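PDB 1O89: YHDH from Escherichia coli, which probably catalyses the NADPH-dependent reduction of acrylyl-CoA to propanoyl-CoA and forms a homodimer. Local coordinates for residues 135-140 with 302-307; 160-165 with 255-260; 309-314 with 337-342. All blocks are in the same frame, centred on the assembly; numbering follows the deposited sequence.

Interaction 1 of 3, residues 135-140 with 302-307; sequences QGLDAR and RLVADL
Val304 carries this contact from the helix side and meets the loop through Gln135, Gly136 and Leu137. Its CB points at the loop, and Val304 CB stands 4.2 Å from Gln135 O. The side chain forks there. Val304 CG1 lies anti to the backbone N (chi1 172°) and reaches 3.6 Å from Gln135 O. The same methyl also passes over Gly136. Val304 CG2 takes the other branch and is 3.7 Å from Leu137 CG. Val304 CG2 also stays 3.8 Å from Gln135 O. The carbonyl oxygen therefore has both methyls beside it, in plain van der Waals contact. Leu137 and Val304 run past each other in opposite directions, and the Leu137 branch point does the touching. No hydrogen bond joins the two segments. Leu137 is buried, whereas Gln135 and Gly136 are exposed, so the contact is greasy at one end and open to solvent at the other.

On another side of the same helical turn, Arg302 grips Asp306 side-on, with Arg302 NE and Arg302 NH2 both donating to Asp306 OD2, each at 3.0 Å. This carboxylate oxygen lies close to the guanidinium plane. Asp306 OD1 has a second partner in Lys190.

The loop 135-138 leads into helix 139-161, with Asp138 at its N-cap. Residues 302-306 are the last turn of helix 293-306. Leu137 and Leu307 both rest on Ile145 of helix 139-161, while Leu307 also touches helix 179-190.

Interaction 2 of 3, residues 160-165 with 255-260; sequences EDAGVR and GGCVAA
Ala162 and Cys257 meet side chain to side chain at the tightest point of this contact. Ala162 CB and Cys257 CB are 3.4 Å apart, closer than usual for two carbons. Cys257 SG is anti to its backbone N (chi1 -179°) and lies 3.6 Å from Ala162 CB. The small alanine methyl is thus held against both side-chain atoms of the cysteine. Val164 closes in beside it less tightly. Val164 CG2 is 4.0 Å from Cys257 CB. Ala162, Val164 and Cys257 all direct their CB atoms into the contact. Val164 and Cys257 are buried. The grip is wholly apolar, and no hydrogen bond crosses between the segments.

The other side of the turn is quite different. Asp161, Gly163 and Arg165 are exposed and do not touch 255-260. Gly163 ends the helix in a Schellman motif, with a positive phi of 82°. One of the bonds closing it runs from Gly163 N to Glu160 O at 3.1 Å. Ala162, just before the glycine, and Val164, just after it, both face the strand. The charged side chains find partners beyond the segments: Asp161 bridges to Arg295, and Arg165 to Asp168. Val164 O accepts a hydrogen bond from Tyr193 OH.

Strand 256-260 lies between strands 233-238 and 282-285 in a parallel six-stranded sheet. Ala259, two residues on in the strand, packs on Cys155 and Ala158, so the last turns of helix 139-161 also lie on this sheet face. A helix laid on a parallel sheet of strand order 3-2-1-4-5-6 is the hallmark of the Rossmann fold, here the nucleotide-binding domain of a medium-chain dehydrogenase.

Interaction 3 of 3, residues 309-314 with 337-342; sequences ESFYTQ and QGRTLV
Phe311 lays the far end of its ring against the guanidinium tip of Arg339. Arg339 NH2 is 3.3 Å from Phe311 CZ and 3.4 Å from Phe311 CE1, and it comes to the ring obliquely. The two flat groups are turned 76° to each other, so they are far from parallel. The contact lies at the junction of the two domains of a zinc-containing alcohol dehydrogenase family protein. Strand 340-343 belongs to the sheet that holds strand 51-59 of the GroES-like domain. Phe311 sits on a short, weakly bonded helix that follows helix 293-306.

Torsions explain how the two ends meet. Phe311 has CG anti to the backbone N (chi1 178°), which carries the ring out to the arginine. Arg339 points its CB at the helix segment and then bends at chi2 (55°) before it extends to the guanidinium. Gln314 comes to the same side of the guanidinium as the ring, over its face and nearer NH1. Gln314 OE1 is 4.3 Å from Arg339 NH1. That is long for any direct bond, though the carbonyl oxygen would probably be electrostatically favourable there.

Phe311 is buried and Arg339 only partly exposed. Both touch Thr183 of helix 179-190. The Arg339 side chain is about 5 Å from that of Gly179, one of the residues that bind NADP(+), so the contact borders the cofactor site. Arg339 NE gives a weak hydrogen bond to Ile144 O of helix 139-161.

Overall arrangement
Helix 139-161 ties the three contacts together. Its start follows the loop of interaction 1, its end leads into the turn of interaction 2, and its flank lies against both segments of interaction 3. The centres of interactions 1 and 2 are about 24 Å apart, yet Arg302 of one bridges to Glu160 of the other. Interactions 1 and 3 are closer, about 13 Å between centres, and Tyr312 packs on Leu137 and Leu307. Interactions 2 and 3 do not touch: their centres are about 28 Å apart and their nearest atoms about 15 Å. Along the chain, interaction 2 is nested within interaction 1, and interaction 3 follows. Together they run from the Rossmann sheet to the domain junction beside the NADP(+) site.

Interaction 1 of 3, residues 135-140 with 302-307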
loop_
_atom_site.group_PDB
_atom_site.type_symbol
_atom_site.label_atom_id
_atom_site.label_comp_id
_atom_site.label_asym_id
_atom_site.label_seq_id
_atom_site.Cartn_x
_atom_site.Cartn_y
_atom_site.Cartn_z
ATOM N N GLN A 135 -11.438 -28.848 -5.873
ATOM C CA GLN A 135 -11.087 -29.966 -6.736
ATOM C C GLN A 135 -9.573 -30.054 -6.848
ATOM O O GLN A 135 -8.906 -29.052 -7.094
ATOM C CB GLN A 135 -11.694 -29.787 -8.134
ATOM C CG GLN A 135 -13.227 -29.812 -8.169
ATOM C CD GLN A 135 -13.782 -29.966 -9.582
ATOM O OE1 GLN A 135 -14.341 -31.012 -9.927
ATOM N NE2 GLN A 135 -13.631 -28.922 -10.402
ATOM N N GLY A 136 -9.033 -31.253 -6.658
ATOM C CA GLY A 136 -7.605 -31.474 -6.754
ATOM C C GLY A 136 -6.888 -31.486 -5.416
ATOM O O GLY A 136 -5.710 -31.800 -5.360
ATOM N N LEU A 137 -7.582 -31.138 -4.344
ATOM C CA LEU A 137 -7.007 -31.209 -3.004
ATOM C C LEU A 137 -7.783 -32.192 -2.154
ATOM O O LEU A 137 -8.962 -32.420 -2.390
ATOM C CB LEU A 137 -7.059 -29.848 -2.300
ATOM C CG LEU A 137 -5.954 -28.804 -2.430
ATOM C CD1 LEU A 137 -6.179 -27.741 -1.369
ATOM C CD2 LEU A 137 -4.562 -29.401 -2.307
ATOM N N ASP A 138 -7.108 -32.739 -1.144
ATOM C CA ASP A 138 -7.761 -33.485 -0.058
ATOM C C ASP A 138 -7.361 -32.902 1.311
ATOM O O ASP A 138 -6.603 -31.927 1.395
ATOM C CB ASP A 138 -7.466 -34.998 -0.167
ATOM C CG ASP A 138 -5.980 -35.342 0.003
ATOM O OD1 ASP A 138 -5.256 -34.620 0.715
ATOM O OD2 ASP A 138 -5.444 -36.343 -0.520
ATOM N N ALA A 139 -7.900 -33.487 2.379
ATOM C CA ALA A 139 -7.667 -33.013 3.745
ATOM C C ALA A 139 -6.172 -32.922 4.099
ATOM O O ALA A 139 -5.710 -31.920 4.608
ATOM C CB ALA A 139 -8.394 -33.950 4.730
ATOM N N ARG A 140 -5.412 -33.971 3.805
ATOM C CA ARG A 140 -3.993 -33.986 4.146
ATOM C C ARG A 140 -3.229 -32.899 3.393
ATOM O O ARG A 140 -2.492 -32.134 3.996
ATOM C CB ARG A 140 -3.378 -35.360 3.859
ATOM C CG ARG A 140 -2.006 -35.584 4.474
ATOM C CD ARG A 140 -1.544 -37.045 4.418
ATOM N NE ARG A 140 -0.262 -37.231 5.080
ATOM C CZ ARG A 140 0.928 -36.966 4.529
ATOM N NH1 ARG A 140 1.034 -36.479 3.291
ATOM N NH2 ARG A 140 2.034 -37.188 5.231
ATOM N N ARG A 302 -6.341 -21.102 -6.794
ATOM C CA ARG A 302 -5.045 -20.699 -7.325
ATOM C C ARG A 302 -3.901 -21.590 -6.810
ATOM O O ARG A 302 -2.978 -21.910 -7.566
ATOM C CB ARG A 302 -4.769 -19.226 -6.987
ATOM C CG ARG A 302 -5.539 -18.225 -7.871
ATOM C CD ARG A 302 -5.168 -18.284 -9.337
ATOM N NE ARG A 302 -3.736 -18.056 -9.515
ATOM C CZ ARG A 302 -3.162 -16.856 -9.599
ATOM N NH1 ARG A 302 -3.887 -15.734 -9.564
ATOM N NH2 ARG A 302 -1.845 -16.776 -9.742
ATOM N N LEU A 303 -3.978 -22.004 -5.543
ATOM C CA LEU A 303 -2.974 -22.898 -4.961
ATOM C C LEU A 303 -2.944 -24.251 -5.661
ATOM O O LEU A 303 -1.888 -24.848 -5.822
ATOM C CB LEU A 303 -3.242 -23.103 -3.474
ATOM C CG LEU A 303 -2.788 -21.942 -2.608
ATOM C CD1 LEU A 303 -3.588 -21.888 -1.316
ATOM C CD2 LEU A 303 -1.314 -22.070 -2.339
ATOM N N VAL A 304 -4.102 -24.744 -6.069
ATOM C CA VAL A 304 -4.163 -26.014 -6.763
ATOM C C VAL A 304 -3.510 -25.915 -8.142
ATOM O O VAL A 304 -2.785 -26.810 -8.542
ATOM C CB VAL A 304 -5.608 -26.501 -6.911
ATOM C CG1 VAL A 304 -5.668 -27.718 -7.812
ATOM C CG2 VAL A 304 -6.170 -26.825 -5.556
ATOM N N ALA A 305 -3.765 -24.817 -8.849
ATOM C CA ALA A 305 -3.214 -24.621 -10.183
ATOM C C ALA A 305 -1.718 -24.287 -10.197
ATOM O O ALA A 305 -1.037 -24.619 -11.162
ATOM C CB ALA A 305 -4.005 -23.545 -10.931
ATOM N N ASP A 306 -1.200 -23.656 -9.140
ATOM C CA ASP A 306 0.158 -23.095 -9.172
ATOM C C ASP A 306 1.185 -23.723 -8.245
ATOM O O ASP A 306 2.373 -23.401 -8.339
ATOM C CB ASP A 306 0.116 -21.606 -8.856
ATOM C CG ASP A 306 -0.697 -20.825 -9.846
ATOM O OD1 ASP A 306 -0.871 -21.268 -11.013
ATOM O OD2 ASP A 306 -1.203 -19.741 -9.524
ATOM N N LEU A 307 0.750 -24.580 -7.331
ATOM C CA LEU A 307 1.690 -25.247 -6.439
ATOM C C LEU A 307 2.226 -26.435 -7.219
ATOM O O LEU A 307 1.426 -27.205 -7.744
ATOM C CB LEU A 307 0.993 -25.713 -5.161
ATOM C CG LEU A 307 1.595 -25.360 -3.797
ATOM C CD1 LEU A 307 2.054 -23.935 -3.707
ATOM C CD2 LEU A 307 0.570 -25.671 -2.714
#

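Interaction 2 of 3, residues 160-165 with 255-260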
loop_
_atom_site.group_PDB
_atom_site.type_symbol
_atom_site.label_atom_id
_atom_site.label_comp_id
_atom_site.label_asym_id
_atom_site.label_seq_id
_atom_site.Cartn_x
_atom_site.Cartn_y
_atom_site.Cartn_z
ATOM N N GLU A 160 0.125 -9.395 -8.206
ATOM C CA GLU A 160 -0.625 -9.373 -9.468
ATOM C C GLU A 160 -1.663 -8.258 -9.571
ATOM O O GLU A 160 -1.843 -7.694 -10.648
ATOM C CB GLU A 160 -1.338 -10.699 -9.694
ATOM C CG GLU A 160 -0.399 -11.881 -9.850
ATOM C CD GLU A 160 -1.111 -13.221 -9.870
ATOM O OE1 GLU A 160 -2.302 -13.279 -9.521
ATOM O OE2 GLU A 160 -0.472 -14.216 -10.260
ATOM N N ASP A 161 -2.347 -7.937 -8.469
ATOM C CA ASP A 161 -3.330 -6.851 -8.457
ATOM C C ASP A 161 -2.614 -5.530 -8.645
ATOM O O ASP A 161 -3.218 -4.560 -9.072
ATOM C CB ASP A 161 -4.071 -6.733 -7.122
ATOM C CG ASP A 161 -5.015 -7.879 -6.831
ATOM O OD1 ASP A 161 -5.483 -8.561 -7.760
ATOM O OD2 ASP A 161 -5.374 -8.111 -5.649
ATOM N N ALA A 162 -1.333 -5.490 -8.291
ATOM C CA ALA A 162 -0.525 -4.275 -8.416
ATOM C C ALA A 162 0.171 -4.170 -9.773
ATOM O O ALA A 162 0.899 -3.211 -10.016
ATOM C CB ALA A 162 0.500 -4.218 -7.292
ATOM N N GLY A 163 -0.062 -5.143 -10.655
ATOM C CA GLY A 163 0.517 -5.152 -11.991
ATOM C C GLY A 163 1.945 -5.690 -12.074
ATOM O O GLY A 163 2.613 -5.543 -13.104
ATOM N N VAL A 164 2.428 -6.312 -11.000
ATOM C CA VAL A 164 3.790 -6.862 -10.984
ATOM C C VAL A 164 3.854 -8.201 -11.742
ATOM O O VAL A 164 3.298 -9.209 -11.303
ATOM C CB VAL A 164 4.340 -7.022 -9.548
ATOM C CG1 VAL A 164 5.772 -7.531 -9.574
ATOM C CG2 VAL A 164 4.259 -5.699 -8.804
ATOM N N ARG A 165 4.552 -8.185 -12.876
ATOM C CA ARG A 165 4.705 -9.360 -13.742
ATOM C C ARG A 165 6.180 -9.821 -13.763
ATOM O O ARG A 165 7.065 -9.077 -13.316
ATOM C CB ARG A 165 4.238 -9.036 -15.159
ATOM C CG ARG A 165 2.969 -8.190 -15.265
ATOM C CD ARG A 165 2.880 -7.380 -16.574
ATOM N NE ARG A 165 3.799 -6.238 -16.583
ATOM C CZ ARG A 165 4.055 -5.484 -17.653
ATOM N NH1 ARG A 165 3.446 -5.718 -18.812
ATOM N NH2 ARG A 165 4.918 -4.476 -17.564
ATOM N N GLY A 255 6.805 2.117 -8.923
ATOM C CA GLY A 255 5.542 1.452 -9.212
ATOM C C GLY A 255 5.468 0.045 -8.648
ATOM O O GLY A 255 4.514 -0.675 -8.908
ATOM N N GLY A 256 6.459 -0.342 -7.855
ATOM C CA GLY A 256 6.533 -1.671 -7.294
ATOM C C GLY A 256 5.581 -1.865 -6.136
ATOM O O GLY A 256 5.006 -0.927 -5.617
ATOM N N CYS A 257 5.399 -3.118 -5.754
ATOM C CA CYS A 257 4.478 -3.488 -4.693
ATOM C C CYS A 257 5.127 -4.470 -3.730
ATOM O O CYS A 257 5.717 -5.457 -4.150
ATOM C CB CYS A 257 3.219 -4.126 -5.288
ATOM S SG CYS A 257 2.027 -4.593 -4.011
ATOM N N VAL A 258 5.010 -4.185 -2.439
ATOM C CA VAL A 258 5.345 -5.117 -1.373
ATOM C C VAL A 258 4.047 -5.659 -0.774
ATOM O O VAL A 258 3.183 -4.874 -0.382
ATOM C CB VAL A 258 6.123 -4.392 -0.238
ATOM C CG1 VAL A 258 6.544 -5.362 0.837
ATOM C CG2 VAL A 258 7.318 -3.668 -0.801
ATOM N N ALA A 259 3.896 -6.985 -0.718
ATOM C CA ALA A 259 2.818 -7.624 0.042
ATOM C C ALA A 259 3.369 -7.990 1.409
ATOM O O ALA A 259 4.278 -8.794 1.508
ATOM C CB ALA A 259 2.332 -8.846 -0.659
ATOM N N ALA A 260 2.823 -7.386 2.454
ATOM C CA ALA A 260 3.299 -7.578 3.816
ATOM C C ALA A 260 2.298 -8.388 4.627
ATOM O O ALA A 260 1.126 -8.028 4.686
ATOM C CB ALA A 260 3.504 -6.253 4.457
#

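Interaction 3 of 3, residues 309-314 with 337-342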
loop_
_atom_site.group_PDB
_atom_site.type_symbol
_atom_site.label_atom_id
_atom_site.label_comp_id
_atom_site.label_asym_id
_atom_site.label_seq_id
_atom_site.Cartn_x
_atom_site.Cartn_y
_atom_site.Cartn_z
ATOM N N GLU A 309 3.875 -30.184 -8.000
ATOM C CA GLU A 309 3.666 -31.490 -7.357
ATOM C C GLU A 309 4.736 -31.802 -6.309
ATOM O O GLU A 309 4.430 -32.384 -5.260
ATOM C CB GLU A 309 3.588 -32.621 -8.393
ATOM C CG GLU A 309 2.305 -32.626 -9.229
ATOM C CD GLU A 309 1.034 -32.450 -8.402
ATOM O OE1 GLU A 309 0.488 -33.469 -7.915
ATOM O OE2 GLU A 309 0.577 -31.292 -8.239
ATOM N N SER A 310 5.973 -31.388 -6.579
ATOM C CA SER A 310 7.090 -31.590 -5.650
ATOM C C SER A 310 6.876 -30.921 -4.288
ATOM O O SER A 310 7.518 -31.288 -3.299
ATOM C CB SER A 310 8.398 -31.080 -6.269
ATOM O OG SER A 310 8.295 -29.711 -6.635
ATOM N N PHE A 311 5.979 -29.941 -4.244
ATOM C CA PHE A 311 5.634 -29.279 -3.001
ATOM C C PHE A 311 4.853 -30.198 -2.035
ATOM O O PHE A 311 5.043 -30.116 -0.815
ATOM C CB PHE A 311 4.825 -28.018 -3.306
ATOM C CG PHE A 311 4.389 -27.282 -2.086
ATOM C CD1 PHE A 311 5.254 -26.406 -1.441
ATOM C CD2 PHE A 311 3.119 -27.476 -1.567
ATOM C CE1 PHE A 311 4.848 -25.724 -0.299
ATOM C CE2 PHE A 311 2.708 -26.801 -0.432
ATOM C CZ PHE A 311 3.572 -25.923 0.200
ATOM N N TYR A 312 3.972 -31.048 -2.579
ATOM C CA TYR A 312 3.119 -31.934 -1.769
ATOM C C TYR A 312 3.847 -33.171 -1.258
ATOM O O TYR A 312 3.514 -33.679 -0.181
ATOM C CB TYR A 312 1.885 -32.405 -2.562
ATOM C CG TYR A 312 0.939 -31.311 -3.005
ATOM C CD1 TYR A 312 -0.048 -30.823 -2.150
ATOM C CD2 TYR A 312 1.020 -30.778 -4.285
ATOM C CE1 TYR A 312 -0.923 -29.812 -2.560
ATOM C CE2 TYR A 312 0.159 -29.780 -4.705
ATOM C CZ TYR A 312 -0.813 -29.296 -3.839
ATOM O OH TYR A 312 -1.671 -28.297 -4.242
ATOM N N THR A 313 4.818 -33.673 -2.029
ATOM C CA THR A 313 5.549 -34.891 -1.651
ATOM C C THR A 313 6.577 -34.653 -0.544
ATOM O O THR A 313 7.200 -35.607 -0.084
ATOM C CB THR A 313 6.264 -35.591 -2.890
ATOM O OG1 THR A 313 7.373 -34.760 -3.435
ATOM C CG2 THR A 313 5.285 -35.763 -4.054
ATOM N N GLN A 314 6.766 -33.402 -0.118
ATOM C CA GLN A 314 7.702 -33.101 0.970
ATOM C C GLN A 314 7.346 -33.922 2.211
ATOM O O GLN A 314 6.173 -34.135 2.509
ATOM C CB GLN A 314 7.713 -31.600 1.311
ATOM C CG GLN A 314 8.181 -30.695 0.154
ATOM C CD GLN A 314 8.905 -29.427 0.608
ATOM O OE1 GLN A 314 8.278 -28.485 1.114
ATOM N NE2 GLN A 314 10.226 -29.390 0.398
ATOM N N GLN A 337 12.066 -29.888 10.928
ATOM C CA GLN A 337 12.116 -29.436 9.544
ATOM C C GLN A 337 10.791 -29.774 8.867
ATOM O O GLN A 337 10.308 -30.905 8.966
ATOM C CB GLN A 337 13.267 -30.118 8.805
ATOM C CG GLN A 337 14.240 -29.159 8.157
ATOM C CD GLN A 337 15.495 -29.861 7.690
ATOM O OE1 GLN A 337 15.439 -30.718 6.806
ATOM N NE2 GLN A 337 16.624 -29.517 8.290
ATOM N N GLY A 338 10.202 -28.789 8.189
ATOM C CA GLY A 338 8.946 -28.989 7.483
ATOM C C GLY A 338 7.717 -29.074 8.383
ATOM O O GLY A 338 7.732 -28.654 9.539
ATOM N N ARG A 339 6.655 -29.661 7.841
ATOM C CA ARG A 339 5.331 -29.624 8.451
ATOM C C ARG A 339 5.159 -30.663 9.536
ATOM O O ARG A 339 5.587 -31.813 9.372
ATOM C CB ARG A 339 4.265 -29.885 7.394
ATOM C CG ARG A 339 3.944 -28.717 6.531
ATOM C CD ARG A 339 5.120 -28.106 5.836
ATOM N NE ARG A 339 4.714 -27.221 4.741
ATOM C CZ ARG A 339 5.529 -26.386 4.118
ATOM N NH1 ARG A 339 6.812 -26.285 4.466
ATOM N NH2 ARG A 339 5.059 -25.639 3.136
ATOM N N THR A 340 4.532 -30.259 10.637
ATOM C CA THR A 340 3.986 -31.198 11.601
ATOM C C THR A 340 2.475 -31.239 11.390
ATOM O O THR A 340 1.801 -30.236 11.573
ATOM C CB THR A 340 4.307 -30.772 13.050
ATOM O OG1 THR A 340 5.713 -30.881 13.307
ATOM C CG2 THR A 340 3.694 -31.750 14.046
ATOM N N LEU A 341 1.958 -32.392 10.965
ATOM C CA LEU A 341 0.528 -32.594 10.770
ATOM C C LEU A 341 -0.031 -33.410 11.914
ATOM O O LEU A 341 0.628 -34.317 12.421
ATOM C CB LEU A 341 0.274 -33.356 9.469
ATOM C CG LEU A 341 0.775 -32.732 8.169
ATOM C CD1 LEU A 341 0.544 -33.716 7.036
ATOM C CD2 LEU A 341 0.084 -31.437 7.896
ATOM N N VAL A 342 -1.255 -33.101 12.317
ATOM C CA VAL A 342 -1.928 -33.892 13.342
ATOM C C VAL A 342 -3.027 -34.763 12.746
ATOM O O VAL A 342 -4.006 -34.263 12.206
ATOM C CB VAL A 342 -2.502 -32.996 14.431
ATOM C CG1 VAL A 342 -3.225 -33.836 15.500
ATOM C CG2 VAL A 342 -1.394 -32.181 15.050
#